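Long-range contacts in NAD(P)H-hydrate epimerase (Saccharomyces cerevisiae, PDB 1JZT), which catalyses the epimerisation of the R and S forms of NAD(P)HX, the hydrated, damaged form of NAD(P)H, so that both epimers can be repaired: residues V39-C44 against D241-L246; E159-Q164 against S186-N191; H215-R220 against E233-E238. One frame throughout, in Å; residues are numbered along the deposited sequence.

Overall arrangement
Following the chain from the N terminus, helix 28-46 supplies the first half of contact 1, which closes only when the C-terminal strand 243-245 returns to it almost two hundred residues later. Both other contacts fall within this long loop. Contact 2 closes a short one, tying helix 153-163 to the loop that leads from strand 169-172 to strand 194-198. Contact 3 follows in series, joining strand 214-218 to the loop beyond helix 224-229. Contacts 1 and 3 touch, because strands 214-218 and 243-245 are antiparallel neighbours at one margin of the sheet; contact 2 lies apart, its centre about 23 Å from that of contact 1.

Contact 1 (V39-C44 against D241-L246); sequences VAQAVC and DQILKL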
ATOM      1  N   VAL A  39       6.537  -0.632  -1.283  1.00  8.38           N
ATOM      2  CA  VAL A  39       5.391  -1.091  -2.059  1.00  7.78           C
ATOM      3  C   VAL A  39       5.748  -1.220  -3.537  1.00  6.31           C
ATOM      4  O   VAL A  39       5.435  -2.222  -4.168  1.00  4.05           O
ATOM      5  CB  VAL A  39       4.200  -0.124  -1.939  1.00  7.71           C
ATOM      6  CG1 VAL A  39       3.037  -0.623  -2.798  1.00  9.39           C
ATOM      7  CG2 VAL A  39       3.777  -0.006  -0.480  1.00 10.21           C
ATOM      8  N   ALA A  40       6.379  -0.195  -4.101  1.00  5.61           N
ATOM      9  CA  ALA A  40       6.778  -0.233  -5.509  1.00  5.39           C
ATOM     10  C   ALA A  40       7.713  -1.414  -5.783  1.00  5.01           C
ATOM     11  O   ALA A  40       7.569  -2.126  -6.783  1.00  4.68           O
ATOM     12  CB  ALA A  40       7.465   1.062  -5.884  1.00  5.34           C
ATOM     13  N   GLN A  41       8.684  -1.621  -4.900  1.00  6.24           N
ATOM     14  CA  GLN A  41       9.615  -2.734  -5.075  1.00  8.56           C
ATOM     15  C   GLN A  41       8.867  -4.086  -5.065  1.00  8.63           C
ATOM     16  O   GLN A  41       9.202  -4.986  -5.837  1.00  9.93           O
ATOM     17  CB  GLN A  41      10.698  -2.687  -3.983  1.00  8.53           C
ATOM     18  CG  GLN A  41      11.898  -3.615  -4.211  1.00 11.63           C
ATOM     19  CD  GLN A  41      13.055  -3.326  -3.256  1.00 11.67           C
ATOM     20  OE1 GLN A  41      12.881  -3.329  -2.041  1.00  9.70           O
ATOM     21  NE2 GLN A  41      14.238  -3.080  -3.809  1.00 12.24           N
ATOM     22  N   ALA A  42       7.851  -4.228  -4.211  1.00  9.36           N
ATOM     23  CA  ALA A  42       7.068  -5.474  -4.139  1.00  8.42           C
ATOM     24  C   ALA A  42       6.316  -5.721  -5.448  1.00  9.33           C
ATOM     25  O   ALA A  42       6.237  -6.855  -5.937  1.00  7.85           O
ATOM     26  CB  ALA A  42       6.067  -5.417  -2.970  1.00  7.93           C
ATOM     27  N   VAL A  43       5.752  -4.656  -6.010  1.00  9.70           N
ATOM     28  CA  VAL A  43       5.015  -4.756  -7.266  1.00 10.10           C
ATOM     29  C   VAL A  43       5.954  -5.181  -8.393  1.00 10.34           C
ATOM     30  O   VAL A  43       5.626  -6.054  -9.199  1.00 10.55           O
ATOM     31  CB  VAL A  43       4.375  -3.406  -7.634  1.00 10.95           C
ATOM     32  CG1 VAL A  43       3.806  -3.461  -9.048  1.00  9.94           C
ATOM     33  CG2 VAL A  43       3.292  -3.065  -6.628  1.00 10.68           C
ATOM     34  N   CYS A  44       7.119  -4.546  -8.447  1.00  9.88           N
ATOM     35  CA  CYS A  44       8.114  -4.856  -9.465  1.00 12.82           C
ATOM     36  C   CYS A  44       8.596  -6.303  -9.327  1.00 12.99           C
ATOM     37  O   CYS A  44       8.827  -6.988 -10.319  1.00 12.06           O
ATOM     38  CB  CYS A  44       9.297  -3.882  -9.342  1.00 15.52           C
ATOM     39  SG  CYS A  44      10.648  -4.128 -10.526  1.00 23.93           S
ATOM     40  N   ASP A 241      17.480  -4.770  -0.035  1.00  5.73           N
ATOM     41  CA  ASP A 241      16.026  -4.781  -0.244  1.00  7.91           C
ATOM     42  C   ASP A 241      15.254  -3.981   0.797  1.00  6.88           C
ATOM     43  O   ASP A 241      15.655  -3.908   1.961  1.00  6.74           O
ATOM     44  CB  ASP A 241      15.463  -6.203  -0.203  1.00  7.29           C
ATOM     45  CG  ASP A 241      15.895  -7.056  -1.379  1.00 12.48           C
ATOM     46  OD1 ASP A 241      16.450  -6.516  -2.355  1.00 12.53           O
ATOM     47  OD2 ASP A 241      15.662  -8.284  -1.315  1.00 13.14           O
ATOM     48  N   GLN A 242      14.134  -3.396   0.379  1.00  5.21           N
ATOM     49  CA  GLN A 242      13.298  -2.636   1.306  1.00  7.56           C
ATOM     50  C   GLN A 242      12.020  -3.432   1.585  1.00  7.52           C
ATOM     51  O   GLN A 242      11.054  -2.926   2.171  1.00  8.41           O
ATOM     52  CB  GLN A 242      12.960  -1.262   0.728  1.00  7.08           C
ATOM     53  CG  GLN A 242      14.193  -0.369   0.533  1.00  5.59           C
ATOM     54  CD  GLN A 242      14.918  -0.081   1.837  1.00  3.57           C
ATOM     55  OE1 GLN A 242      14.385   0.592   2.716  1.00  6.52           O
ATOM     56  NE2 GLN A 242      16.135  -0.598   1.971  1.00  4.93           N
ATOM     57  N   ILE A 243      12.043  -4.689   1.149  1.00  7.56           N
ATOM     58  CA  ILE A 243      10.943  -5.619   1.336  1.00  6.71           C
ATOM     59  C   ILE A 243      11.550  -6.985   1.646  1.00  7.84           C
ATOM     60  O   ILE A 243      12.724  -7.233   1.352  1.00  6.93           O
ATOM     61  CB  ILE A 243      10.075  -5.762   0.057  1.00  8.87           C
ATOM     62  CG1 ILE A 243      10.940  -6.274  -1.103  1.00  7.74           C
ATOM     63  CG2 ILE A 243       9.420  -4.433  -0.291  1.00  9.72           C
ATOM     64  CD1 ILE A 243      10.142  -6.657  -2.346  1.00 11.40           C
ATOM     65  N   LEU A 244      10.745  -7.850   2.255  1.00  8.80           N
ATOM     66  CA  LEU A 244      11.135  -9.217   2.609  1.00  7.82           C
ATOM     67  C   LEU A 244       9.892 -10.084   2.428  1.00 10.42           C
ATOM     68  O   LEU A 244       8.819  -9.747   2.933  1.00  7.40           O
ATOM     69  CB  LEU A 244      11.586  -9.307   4.073  1.00  7.73           C
ATOM     70  CG  LEU A 244      11.847 -10.732   4.590  1.00  8.17           C
ATOM     71  CD1 LEU A 244      12.987 -11.368   3.796  1.00  8.59           C
ATOM     72  CD2 LEU A 244      12.196 -10.699   6.075  1.00 12.62           C
ATOM     73  N   LYS A 245      10.024 -11.180   1.696  1.00  9.80           N
ATOM     74  CA  LYS A 245       8.894 -12.070   1.480  1.00 14.57           C
ATOM     75  C   LYS A 245       8.595 -12.758   2.816  1.00 15.96           C
ATOM     76  O   LYS A 245       9.441 -13.480   3.352  1.00 15.95           O
ATOM     77  CB  LYS A 245       9.239 -13.090   0.390  1.00 16.18           C
ATOM     78  CG  LYS A 245       8.085 -13.948  -0.079  1.00 19.82           C
ATOM     79  CD  LYS A 245       8.572 -14.917  -1.143  1.00 24.37           C
ATOM     80  CE  LYS A 245       7.474 -15.857  -1.578  1.00 28.51           C
ATOM     81  NZ  LYS A 245       6.328 -15.082  -2.120  1.00 32.81           N
ATOM     82  N   LEU A 246       7.394 -12.485   3.335  1.00 19.55           N
ATOM     83  CA  LEU A 246       6.862 -12.969   4.617  1.00 22.01           C
ATOM     84  C   LEU A 246       7.207 -12.058   5.799  1.00 24.73           C
ATOM     85  O   LEU A 246       8.195 -12.326   6.518  1.00 28.16           O
ATOM     86  CB  LEU A 246       7.299 -14.402   4.904  1.00 21.44           C
ATOM     87  CG  LEU A 246       6.312 -15.457   4.390  1.00 16.13           C
ATOM     88  CD1 LEU A 246       6.163 -15.313   2.878  1.00 14.98           C
ATOM     89  CD2 LEU A 246       6.804 -16.847   4.751  1.00 21.60           C
ATOM     90  OXT LEU A 246       6.479 -11.055   5.985  1.00 26.06           O
TER
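The helical segment 39-44 packs beside segment 241-246, the backbones coming nearest at Ala42 and Ile243, whose CA atoms are 6.7 Å apart. Gln41 reaches across to the other backbone. Its chain is extended, with CG trans to the backbone N (chi1 -168°), and this carries the amide out from the helix to the incoming segment. There Gln41 OE1 accepts a hydrogen bond from Gln242 N at 2.7 Å; the donor lies in the carbonyl plane on a lone pair, and the N-H...O angle is 160°. The same oxygen also lies 3.6 Å from Ile243 CG1. Strand 243-245 is the outermost strand at this margin of the Rossmann-like sheet and runs antiparallel to strand 214-218, so the contact joins helix 28-46 to the sheet's edge. Ile243 supplies the apolar half: its CD1 lies against the helix backbone, 3.8 Å from Ala42 CA, and Ile243 CD1 is 4.3 Å from Ala42 CB. Both residues also touch Tyr216 of the neighbouring strand. Asp241 and Gln242 have further bonds to the same helix, with Asp241 OD2 in a salt bridge to Arg45 and Gln242 O hydrogen-bonded to Ser38 OG.

Contact 2 (E159-Q164 against S186-N191); sequences ELCKVQ and SQPSIN
Segment 159-164, at the C-terminal part of helix 153-163, faces the irregular segment 186-191, with CA atoms closest at Cys161 and Ile190, 5.8 Å apart, and again at Gln164 and Asn191. Cys161 fills the middle of the contact. With SG trans to its own carbonyl carbon (chi1 -72°), the sulfur lies against the Ser189-Ile190 peptide, 3.6 Å from Ser189 C, and also meets Ile190 CD1 at 3.8 Å. Cys161 CB packs on the ring of Pro188, which follows a cis peptide bond. Ile190 CD1 reaches on to Leu160 CB, 4.1 Å away. Gln164 extends its chain across to the other backbone, and its CD lies 3.8 Å from Asn191 CB. Replacing Gln164 by an alanine takes away this reach and is likely to leave a gap beside Asn191 CB. The backbones are also bridged by a water that donates to Gln164 O at 3.0 Å and to Asn191 O at 2.9 Å. Ile190 lies about 5 Å, side chain to side chain, from Asp138 and Thr176, both predicted to bind potassium. The side chains of Gln164 and Ile190 touch Ile169 and Ser171, so the contact packs helix 153-163 and the loop before strand 194-198 beside strand 169-172.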
ATOM      1  N   GLU A 159     -16.657  -2.073  -6.236  1.00 14.68           N
ATOM      2  CA  GLU A 159     -16.227  -2.221  -7.626  1.00 15.18           C
ATOM      3  C   GLU A 159     -14.966  -3.074  -7.712  1.00 14.21           C
ATOM      4  O   GLU A 159     -14.831  -3.904  -8.609  1.00 13.91           O
ATOM      5  CB  GLU A 159     -15.954  -0.853  -8.263  1.00 16.53           C
ATOM      6  CG  GLU A 159     -17.162   0.077  -8.385  1.00 20.12           C
ATOM      7  CD  GLU A 159     -18.283  -0.495  -9.243  1.00 21.68           C
ATOM      8  OE1 GLU A 159     -17.996  -1.282 -10.170  1.00 20.00           O
ATOM      9  OE2 GLU A 159     -19.457  -0.140  -8.998  1.00 24.23           O
ATOM     10  N   LEU A 160     -14.040  -2.861  -6.782  1.00 13.38           N
ATOM     11  CA  LEU A 160     -12.793  -3.626  -6.758  1.00 13.46           C
ATOM     12  C   LEU A 160     -13.056  -5.108  -6.501  1.00 12.96           C
ATOM     13  O   LEU A 160     -12.462  -5.971  -7.147  1.00 13.63           O
ATOM     14  CB  LEU A 160     -11.849  -3.084  -5.672  1.00 12.52           C
ATOM     15  CG  LEU A 160     -11.320  -1.665  -5.897  1.00 13.20           C
ATOM     16  CD1 LEU A 160     -10.379  -1.263  -4.756  1.00 12.97           C
ATOM     17  CD2 LEU A 160     -10.598  -1.608  -7.227  1.00 15.29           C
ATOM     18  N   CYS A 161     -13.946  -5.405  -5.559  1.00 13.83           N
ATOM     19  CA  CYS A 161     -14.249  -6.798  -5.238  1.00 13.43           C
ATOM     20  C   CYS A 161     -14.839  -7.566  -6.414  1.00 13.18           C
ATOM     21  O   CYS A 161     -14.660  -8.778  -6.517  1.00 12.78           O
ATOM     22  CB  CYS A 161     -15.205  -6.876  -4.044  1.00 14.99           C
ATOM     23  SG  CYS A 161     -14.441  -6.432  -2.470  1.00 15.38           S
ATOM     24  N   LYS A 162     -15.540  -6.864  -7.298  1.00 13.67           N
ATOM     25  CA  LYS A 162     -16.142  -7.504  -8.457  1.00 15.05           C
ATOM     26  C   LYS A 162     -15.108  -8.015  -9.461  1.00 15.60           C
ATOM     27  O   LYS A 162     -15.362  -8.989 -10.173  1.00 15.06           O
ATOM     28  CB  LYS A 162     -17.101  -6.533  -9.150  1.00 18.74           C
ATOM     29  CG  LYS A 162     -18.218  -6.063  -8.228  1.00 21.69           C
ATOM     30  CD  LYS A 162     -19.031  -4.930  -8.819  1.00 26.07           C
ATOM     31  CE  LYS A 162     -20.039  -5.428  -9.824  1.00 30.19           C
ATOM     32  NZ  LYS A 162     -20.985  -4.335 -10.206  1.00 31.55           N
ATOM     33  N   VAL A 163     -13.943  -7.376  -9.515  1.00 14.46           N
ATOM     34  CA  VAL A 163     -12.911  -7.793 -10.465  1.00 14.68           C
ATOM     35  C   VAL A 163     -11.616  -8.286  -9.821  1.00 14.49           C
ATOM     36  O   VAL A 163     -10.641  -8.558 -10.522  1.00 16.32           O
ATOM     37  CB  VAL A 163     -12.545  -6.639 -11.429  1.00 15.40           C
ATOM     38  CG1 VAL A 163     -13.799  -6.108 -12.110  1.00 15.36           C
ATOM     39  CG2 VAL A 163     -11.839  -5.533 -10.669  1.00 15.41           C
ATOM     40  N   GLN A 164     -11.611  -8.428  -8.502  1.00 12.25           N
ATOM     41  CA  GLN A 164     -10.404  -8.847  -7.789  1.00 12.98           C
ATOM     42  C   GLN A 164      -9.947 -10.270  -8.062  1.00 12.91           C
ATOM     43  O   GLN A 164      -8.826 -10.644  -7.706  1.00 13.08           O
ATOM     44  CB  GLN A 164     -10.582  -8.646  -6.280  1.00 13.32           C
ATOM     45  CG  GLN A 164     -11.676  -9.485  -5.656  1.00 15.95           C
ATOM     46  CD  GLN A 164     -11.798  -9.254  -4.161  1.00 17.30           C
ATOM     47  OE1 GLN A 164     -12.642  -9.856  -3.493  1.00 16.30           O
ATOM     48  NE2 GLN A 164     -10.947  -8.383  -3.624  1.00 13.81           N
ATOM     49  N   SER A 186     -16.772  -7.402   7.019  1.00 31.21           N
ATOM     50  CA  SER A 186     -17.779  -6.922   6.079  1.00 33.09           C
ATOM     51  C   SER A 186     -17.634  -7.587   4.712  1.00 33.57           C
ATOM     52  O   SER A 186     -16.526  -7.913   4.285  1.00 33.21           O
ATOM     53  CB  SER A 186     -17.678  -5.401   5.931  1.00 33.19           C
ATOM     54  OG  SER A 186     -16.385  -5.013   5.500  1.00 35.92           O
ATOM     55  N   GLN A 187     -18.760  -7.784   4.032  1.00 33.54           N
ATOM     56  CA  GLN A 187     -18.768  -8.407   2.712  1.00 33.97           C
ATOM     57  C   GLN A 187     -19.507  -7.519   1.714  1.00 32.99           C
ATOM     58  O   GLN A 187     -20.487  -6.865   2.067  1.00 35.16           O
ATOM     59  CB  GLN A 187     -19.445  -9.775   2.775  1.00 34.70           C
ATOM     60  CG  GLN A 187     -18.832 -10.722   3.790  1.00 37.36           C
ATOM     61  CD  GLN A 187     -17.382 -11.037   3.487  1.00 39.25           C
ATOM     62  OE1 GLN A 187     -17.059 -11.560   2.418  1.00 40.63           O
ATOM     63  N   PRO A 188     -19.038  -7.479   0.453  1.00 31.08           N
ATOM     64  CA  PRO A 188     -17.871  -8.220  -0.037  1.00 29.06           C
ATOM     65  C   PRO A 188     -16.581  -7.743   0.623  1.00 26.51           C
ATOM     66  O   PRO A 188     -16.502  -6.617   1.116  1.00 25.43           O
ATOM     67  CB  PRO A 188     -17.900  -7.958  -1.540  1.00 28.53           C
ATOM     68  CG  PRO A 188     -18.484  -6.589  -1.620  1.00 30.03           C
ATOM     69  CD  PRO A 188     -19.624  -6.665  -0.627  1.00 30.64           C
ATOM     70  N   SER A 189     -15.575  -8.609   0.616  1.00 22.86           N
ATOM     71  CA  SER A 189     -14.296  -8.315   1.240  1.00 20.42           C
ATOM     72  C   SER A 189     -13.138  -8.393   0.240  1.00 19.37           C
ATOM     73  O   SER A 189     -13.116  -9.253  -0.643  1.00 16.19           O
ATOM     74  CB  SER A 189     -14.070  -9.311   2.381  1.00 20.19           C
ATOM     75  OG  SER A 189     -12.966  -8.953   3.183  1.00 22.99           O
ATOM     76  N   ILE A 190     -12.177  -7.488   0.384  1.00 17.46           N
ATOM     77  CA  ILE A 190     -11.007  -7.469  -0.488  1.00 16.53           C
ATOM     78  C   ILE A 190     -10.204  -8.757  -0.299  1.00 14.88           C
ATOM     79  O   ILE A 190      -9.974  -9.199   0.831  1.00 15.91           O
ATOM     80  CB  ILE A 190     -10.088  -6.256  -0.163  1.00 15.72           C
ATOM     81  CG1 ILE A 190     -10.797  -4.946  -0.523  1.00 17.26           C
ATOM     82  CG2 ILE A 190      -8.762  -6.372  -0.912  1.00 13.06           C
ATOM     83  CD1 ILE A 190     -11.032  -4.758  -2.001  1.00 20.62           C
ATOM     84  N   ASN A 191      -9.803  -9.361  -1.416  1.00 15.17           N
ATOM     85  CA  ASN A 191      -8.998 -10.589  -1.431  1.00 14.36           C
ATOM     86  C   ASN A 191      -7.772 -10.232  -2.273  1.00 13.78           C
ATOM     87  O   ASN A 191      -7.714 -10.520  -3.470  1.00 13.99           O
ATOM     88  CB  ASN A 191      -9.773 -11.736  -2.090  1.00 15.78           C
ATOM     89  CG  ASN A 191      -8.910 -12.975  -2.333  1.00 18.79           C
ATOM     90  OD1 ASN A 191      -9.345 -13.925  -2.989  1.00 22.51           O
ATOM     91  ND2 ASN A 191      -7.691 -12.970  -1.806  1.00 16.91           N
TER
HETATM   92  O   HOH W   1      -6.707  -9.483  -6.004  1.00  6.64           O

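Contact 3 (H215-R220 against E233-E238); sequences HYVGGR and EPFGYE
Val217 and Arg220 pack against the rings of Phe235 and Tyr237 by CH-pi and apolar contact, and the touching parts, 217-220 and 235-238, run 81° apart. Val217 places CG1 over one face of the Phe235 ring, 4.2 Å from its centroid, while CG2 reaches the ring atoms CD2 and CE2. Arg220 lies along a face of Tyr237: its CB stands 4.0 Å from the ring centroid, its CG 3.4 Å from Tyr237 CD2, and its CD near Tyr237 CG. CG is trans to the backbone N (chi1 -172°) and the chain stays straight to NE, which lays it along the tyrosine side chain, the two pointing opposite ways. The guanidinium passes beyond the ring, its plane 18° from that of the ring, and covers Tyr237 CB with one face. The ring edge also meets the backbone, with Tyr237 CE1 3.5 Å from Val217 O.

The polar links are few and run through water or to residues alongside. Tyr237 OH donates to a water at 2.7 Å in the plane of the ring, and that water in turn donates to Gly219 O at 2.8 Å. Arg220 NH1 hydrogen-bonds the carbonyl oxygens of Ser239 and Asp241.

Gly219 takes a positive phi at which a side chain would strike the preceding carbonyl oxygen; by itself this calls for glycine, and the next residue, Arg220, lies over Tyr237. With no direct hydrogen bond between the segments, the loop is probably held mainly by packing of Phe235 and Tyr237, with one water bridge. The arginine serves twice: its aliphatic part covers the tyrosine, while its charged end binds the backbone leading into strand 243-245.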
ATOM      1  N   HIS A 215       2.752 -12.514   0.770  1.00  8.97           N
ATOM      2  CA  HIS A 215       2.941 -11.539   1.843  1.00  9.90           C
ATOM      3  C   HIS A 215       4.366 -10.994   1.930  1.00  8.91           C
ATOM      4  O   HIS A 215       5.342 -11.748   2.001  1.00  9.71           O
ATOM      5  CB  HIS A 215       2.550 -12.177   3.191  1.00 10.54           C
ATOM      6  CG  HIS A 215       2.410 -11.202   4.326  1.00 12.11           C
ATOM      7  ND1 HIS A 215       2.348 -11.606   5.645  1.00 10.83           N
ATOM      8  CD2 HIS A 215       2.281  -9.852   4.345  1.00 11.54           C
ATOM      9  CE1 HIS A 215       2.186 -10.551   6.424  1.00 13.05           C
ATOM     10  NE2 HIS A 215       2.141  -9.473   5.659  1.00 11.30           N
ATOM     11  N   TYR A 216       4.459  -9.670   1.916  1.00  9.41           N
ATOM     12  CA  TYR A 216       5.721  -8.949   2.030  1.00  8.33           C
ATOM     13  C   TYR A 216       5.608  -7.970   3.193  1.00  9.87           C
ATOM     14  O   TYR A 216       4.511  -7.513   3.540  1.00  8.49           O
ATOM     15  CB  TYR A 216       5.999  -8.113   0.776  1.00 10.16           C
ATOM     16  CG  TYR A 216       6.363  -8.865  -0.484  1.00 10.00           C
ATOM     17  CD1 TYR A 216       7.653  -9.350  -0.680  1.00 12.27           C
ATOM     18  CD2 TYR A 216       5.437  -9.024  -1.512  1.00 10.12           C
ATOM     19  CE1 TYR A 216       8.019  -9.970  -1.879  1.00 13.88           C
ATOM     20  CE2 TYR A 216       5.788  -9.639  -2.713  1.00 12.54           C
ATOM     21  CZ  TYR A 216       7.081 -10.107  -2.887  1.00 13.81           C
ATOM     22  OH  TYR A 216       7.431 -10.691  -4.075  1.00 15.28           O
ATOM     23  N   VAL A 217       6.746  -7.648   3.800  1.00  9.02           N
ATOM     24  CA  VAL A 217       6.775  -6.651   4.861  1.00  8.14           C
ATOM     25  C   VAL A 217       7.774  -5.607   4.361  1.00  8.84           C
ATOM     26  O   VAL A 217       8.785  -5.953   3.742  1.00 10.18           O
ATOM     27  CB  VAL A 217       7.258  -7.221   6.225  1.00  8.88           C
ATOM     28  CG1 VAL A 217       8.704  -7.676   6.150  1.00  9.70           C
ATOM     29  CG2 VAL A 217       7.087  -6.160   7.302  1.00  8.27           C
ATOM     30  N   GLY A 218       7.473  -4.337   4.609  1.00  8.88           N
ATOM     31  CA  GLY A 218       8.335  -3.256   4.159  1.00 10.24           C
ATOM     32  C   GLY A 218       8.532  -2.202   5.231  1.00 11.51           C
ATOM     33  O   GLY A 218       7.932  -2.282   6.301  1.00 11.73           O
ATOM     34  N   GLY A 219       9.372  -1.212   4.946  1.00 10.73           N
ATOM     35  CA  GLY A 219       9.643  -0.175   5.927  1.00 10.81           C
ATOM     36  C   GLY A 219      10.853  -0.595   6.738  1.00 11.88           C
ATOM     37  O   GLY A 219      10.743  -0.932   7.917  1.00 11.73           O
ATOM     38  N   ARG A 220      12.020  -0.573   6.100  1.00 11.22           N
ATOM     39  CA  ARG A 220      13.260  -0.981   6.753  1.00 12.35           C
ATOM     40  C   ARG A 220      13.908   0.174   7.516  1.00 13.91           C
ATOM     41  O   ARG A 220      14.842   0.804   7.028  1.00 10.75           O
ATOM     42  CB  ARG A 220      14.226  -1.533   5.698  1.00 10.67           C
ATOM     43  CG  ARG A 220      15.488  -2.187   6.241  1.00 11.18           C
ATOM     44  CD  ARG A 220      16.269  -2.870   5.121  1.00 10.38           C
ATOM     45  NE  ARG A 220      17.473  -3.543   5.623  1.00 10.95           N
ATOM     46  CZ  ARG A 220      18.326  -4.216   4.857  1.00 10.49           C
ATOM     47  NH1 ARG A 220      18.113  -4.315   3.545  1.00  9.41           N
ATOM     48  NH2 ARG A 220      19.396  -4.787   5.398  1.00  8.66           N
ATOM     49  N   GLU A 233      10.689  -8.952  16.478  1.00 22.03           N
ATOM     50  CA  GLU A 233      12.092  -8.884  16.101  1.00 22.10           C
ATOM     51  C   GLU A 233      12.204  -8.204  14.734  1.00 20.19           C
ATOM     52  O   GLU A 233      11.370  -8.423  13.860  1.00 20.55           O
ATOM     53  CB  GLU A 233      12.677 -10.296  16.018  1.00 25.25           C
ATOM     54  CG  GLU A 233      14.170 -10.366  16.279  1.00 30.35           C
ATOM     55  CD  GLU A 233      14.508 -10.160  17.740  1.00 29.76           C
ATOM     56  OE1 GLU A 233      14.114 -11.013  18.564  1.00 32.59           O
ATOM     57  OE2 GLU A 233      15.166  -9.147  18.066  1.00 32.89           O
ATOM     58  N   PRO A 234      13.232  -7.368  14.533  1.00 19.58           N
ATOM     59  CA  PRO A 234      13.395  -6.690  13.240  1.00 19.57           C
ATOM     60  C   PRO A 234      13.499  -7.736  12.128  1.00 17.08           C
ATOM     61  O   PRO A 234      14.153  -8.759  12.303  1.00 16.31           O
ATOM     62  CB  PRO A 234      14.685  -5.894  13.430  1.00 18.90           C
ATOM     63  CG  PRO A 234      15.457  -6.743  14.405  1.00 22.19           C
ATOM     64  CD  PRO A 234      14.393  -7.125  15.407  1.00 19.11           C
ATOM     65  N   PHE A 235      12.852  -7.476  10.996  1.00 14.93           N
ATOM     66  CA  PHE A 235      12.855  -8.415   9.879  1.00 15.48           C
ATOM     67  C   PHE A 235      14.176  -8.528   9.126  1.00 15.90           C
ATOM     68  O   PHE A 235      14.885  -7.542   8.924  1.00 16.42           O
ATOM     69  CB  PHE A 235      11.717  -8.063   8.922  1.00 15.19           C
ATOM     70  CG  PHE A 235      10.367  -8.197   9.546  1.00 13.99           C
ATOM     71  CD1 PHE A 235       9.753  -9.441   9.639  1.00 13.60           C
ATOM     72  CD2 PHE A 235       9.750  -7.095  10.134  1.00 13.19           C
ATOM     73  CE1 PHE A 235       8.544  -9.585  10.315  1.00 13.19           C
ATOM     74  CE2 PHE A 235       8.545  -7.228  10.811  1.00 14.36           C
ATOM     75  CZ  PHE A 235       7.941  -8.477  10.904  1.00 12.85           C
ATOM     76  N   GLY A 236      14.492  -9.751   8.709  1.00 14.57           N
ATOM     77  CA  GLY A 236      15.734 -10.005   8.004  1.00 12.93           C
ATOM     78  C   GLY A 236      15.749  -9.664   6.526  1.00 12.58           C
ATOM     79  O   GLY A 236      15.904 -10.546   5.673  1.00 10.97           O
ATOM     80  N   TYR A 237      15.593  -8.379   6.220  1.00 10.32           N
ATOM     81  CA  TYR A 237      15.629  -7.906   4.846  1.00  9.86           C
ATOM     82  C   TYR A 237      16.926  -8.402   4.222  1.00 10.68           C
ATOM     83  O   TYR A 237      17.982  -8.332   4.851  1.00  9.88           O
ATOM     84  CB  TYR A 237      15.604  -6.377   4.826  1.00  9.01           C
ATOM     85  CG  TYR A 237      14.303  -5.802   5.311  1.00 10.53           C
ATOM     86  CD1 TYR A 237      13.196  -5.753   4.470  1.00 10.85           C
ATOM     87  CD2 TYR A 237      14.160  -5.346   6.621  1.00  8.59           C
ATOM     88  CE1 TYR A 237      11.980  -5.267   4.912  1.00 10.75           C
ATOM     89  CE2 TYR A 237      12.938  -4.858   7.080  1.00 10.78           C
ATOM     90  CZ  TYR A 237      11.855  -4.821   6.219  1.00 11.85           C
ATOM     91  OH  TYR A 237      10.643  -4.338   6.650  1.00 13.34           O
ATOM     92  N   GLU A 238      16.842  -8.903   2.992  1.00  8.46           N
ATOM     93  CA  GLU A 238      18.010  -9.411   2.280  1.00  9.78           C
ATOM     94  C   GLU A 238      18.723  -8.311   1.511  1.00  9.52           C
ATOM     95  O   GLU A 238      18.079  -7.421   0.958  1.00  8.39           O
ATOM     96  CB  GLU A 238      17.587 -10.510   1.301  1.00 11.80           C
ATOM     97  CG  GLU A 238      17.039 -11.758   1.975  1.00 14.12           C
ATOM     98  CD  GLU A 238      16.385 -12.728   1.005  1.00 15.66           C
ATOM     99  OE1 GLU A 238      16.670 -12.663  -0.214  1.00 14.57           O
ATOM    100  OE2 GLU A 238      15.591 -13.569   1.476  1.00 17.71           O
TER
HETATM  101  O   HOH W   2      10.135  -3.393   9.152  1.00  8.95           O